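DNA polymerase III beta subunit (Streptococcus pyogenes, PDB 2AVT) probably serves as the sliding clamp of DNA replication, a dimeric ring that encircles duplex DNA and tethers the replicative polymerase to it. Local coordinates at residues A[264-268]-A[269-273]. Sequence-based numbering, arbitrary orientation.
Sequences VVFNT and QSLRH
L271 holds its CG trans to the backbone N (chi1 180°), while F266 keeps its CG beside its own N and trans to the carbonyl carbon; the leucine thus reaches back from the first turn of helix 268-282 and lays one methyl on the phenyl ring of F266, next to last in strand 262-267. The contact is a CH-pi one: CD2 of L271 lies 4.0 Å from the centroid of the F266 ring, over the face but shifted toward the rim on the CG–CD1 side. V264 CG1 lies over the opposite face, also toward the rim, so an aliphatic group flanks the ring on each side, while I317 and I348 touch F266 and L315 and L338 touch L271.

The polar half of the junction gathers at the carbonyl of N267, the N-cap residue. Its O takes the amide of L271, L271 N to N267 O being 3.2 Å with a fairly straight N-H approach of 163°; this is the first i to i+4 bond of the helix. The same oxygen also accepts the hydroxyl of S270 (OG to N267 O 3.2 Å), which comes in tilted from the carbonyl plane, its OG tucked between the backbone N and carbonyl carbon of S270. One residue further on, R272 N bonds T268 O at 3.2 Å, more bent. T268 turns its own OG1 away to the carbonyl of S343, fastening the start of the helix to the segment leading into strand 345-350.

The axes of strand segment 264-267 and helix segment 269-273 stand nearly perpendicular, at 85°, a sharp corner in the C-terminal clamp domain where the helix packs against its sheet. Two donors on N267 O should help to fix the orientation of that peptide as the chain turns, and the methyl on the F266 face joins the corner to the apolar layer between helix and sheet.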
loop_
_atom_site.group_PDB
_atom_site.type_symbol
_atom_site.label_atom_id
_atom_site.label_comp_id
_atom_site.label_asym_id
_atom_site.label_seq_id
_atom_site.Cartn_x
_atom_site.Cartn_y
_atom_site.Cartn_z
ATOM N N VAL A 264 23.948 7.752 -29.299
ATOM C CA VAL A 264 23.070 6.625 -29.575
ATOM C C VAL A 264 21.650 7.044 -29.234
ATOM O O VAL A 264 21.423 7.772 -28.271
ATOM C CB VAL A 264 23.424 5.389 -28.727
ATOM C CG1 VAL A 264 22.591 4.195 -29.192
ATOM C CG2 VAL A 264 24.910 5.086 -28.832
ATOM N N VAL A 265 20.695 6.593 -30.037
ATOM C CA VAL A 265 19.296 6.917 -29.806
ATOM C C VAL A 265 18.559 5.615 -29.532
ATOM O O VAL A 265 18.606 4.691 -30.344
ATOM C CB VAL A 265 18.657 7.616 -31.034
ATOM C CG1 VAL A 265 17.207 7.955 -30.741
ATOM C CG2 VAL A 265 19.434 8.884 -31.377
ATOM N N PHE A 266 17.894 5.542 -28.382
ATOM C CA PHE A 266 17.151 4.341 -28.011
ATOM C C PHE A 266 15.684 4.648 -27.796
ATOM O O PHE A 266 15.285 5.798 -27.621
ATOM C CB PHE A 266 17.634 3.750 -26.678
ATOM C CG PHE A 266 19.108 3.490 -26.590
ATOM C CD1 PHE A 266 19.989 4.501 -26.255
ATOM C CD2 PHE A 266 19.598 2.204 -26.731
ATOM C CE1 PHE A 266 21.328 4.233 -26.054
ATOM C CE2 PHE A 266 20.932 1.932 -26.533
ATOM C CZ PHE A 266 21.796 2.947 -26.191
ATOM N N ASN A 267 14.883 3.594 -27.789
ATOM C CA ASN A 267 13.468 3.726 -27.500
ATOM C C ASN A 267 13.510 3.904 -25.976
ATOM O O ASN A 267 14.029 3.042 -25.261
ATOM C CB ASN A 267 12.739 2.437 -27.866
ATOM C CG ASN A 267 11.299 2.440 -27.421
ATOM O OD1 ASN A 267 10.386 2.455 -28.243
ATOM N ND2 ASN A 267 11.085 2.430 -26.111
ATOM N N THR A 268 12.995 5.025 -25.485
ATOM C CA THR A 268 13.016 5.316 -24.055
ATOM C C THR A 268 12.587 4.161 -23.144
ATOM O O THR A 268 13.310 3.795 -22.212
ATOM C CB THR A 268 12.140 6.540 -23.741
ATOM O OG1 THR A 268 12.622 7.665 -24.480
ATOM C CG2 THR A 268 12.183 6.864 -22.260
ATOM N N GLN A 269 11.425 3.582 -23.430
ATOM C CA GLN A 269 10.881 2.496 -22.622
ATOM C C GLN A 269 11.651 1.176 -22.648
ATOM O O GLN A 269 11.900 0.588 -21.596
ATOM C CB GLN A 269 9.427 2.233 -23.014
ATOM C CG GLN A 269 8.711 1.250 -22.090
ATOM C CD GLN A 269 7.246 1.067 -22.441
ATOM O OE1 GLN A 269 6.904 0.457 -23.455
ATOM N NE2 GLN A 269 6.369 1.606 -21.601
ATOM N N SER A 270 12.021 0.703 -23.835
ATOM C CA SER A 270 12.747 -0.559 -23.936
ATOM C C SER A 270 14.086 -0.492 -23.212
ATOM O O SER A 270 14.513 -1.472 -22.604
ATOM C CB SER A 270 12.963 -0.952 -25.405
ATOM O OG SER A 270 13.893 -0.099 -26.047
ATOM N N LEU A 271 14.743 0.662 -23.270
ATOM C CA LEU A 271 16.031 0.826 -22.599
ATOM C C LEU A 271 15.850 0.820 -21.083
ATOM O O LEU A 271 16.703 0.315 -20.339
ATOM C CB LEU A 271 16.704 2.134 -23.024
ATOM C CG LEU A 271 18.062 2.371 -22.354
ATOM C CD1 LEU A 271 18.970 1.172 -22.624
ATOM C CD2 LEU A 271 18.698 3.656 -22.877
ATOM N N ARG A 272 14.738 1.392 -20.627
ATOM C CA ARG A 272 14.447 1.435 -19.200
ATOM C C ARG A 272 14.224 0.011 -18.705
ATOM O O ARG A 272 14.737 -0.370 -17.654
ATOM C CB ARG A 272 13.203 2.292 -18.927
ATOM C CG ARG A 272 12.850 2.433 -17.442
ATOM C CD ARG A 272 11.831 3.546 -17.202
ATOM N NE ARG A 272 10.585 3.324 -17.932
ATOM C CZ ARG A 272 9.717 2.356 -17.656
ATOM N NH1 ARG A 272 9.949 1.510 -16.658
ATOM N NH2 ARG A 272 8.612 2.232 -18.382
ATOM N N HIS A 273 13.471 -0.774 -19.473
ATOM C CA HIS A 273 13.192 -2.157 -19.107
ATOM C C HIS A 273 14.479 -2.972 -19.029
ATOM O O HIS A 273 14.647 -3.805 -18.134
ATOM C CB HIS A 273 12.238 -2.813 -20.116
ATOM C CG HIS A 273 10.836 -2.287 -20.062
ATOM N ND1 HIS A 273 10.312 -1.678 -18.942
ATOM C CD2 HIS A 273 9.839 -2.312 -20.978
ATOM C CE1 HIS A 273 9.051 -1.348 -19.171
ATOM N NE2 HIS A 273 8.740 -1.721 -20.399
#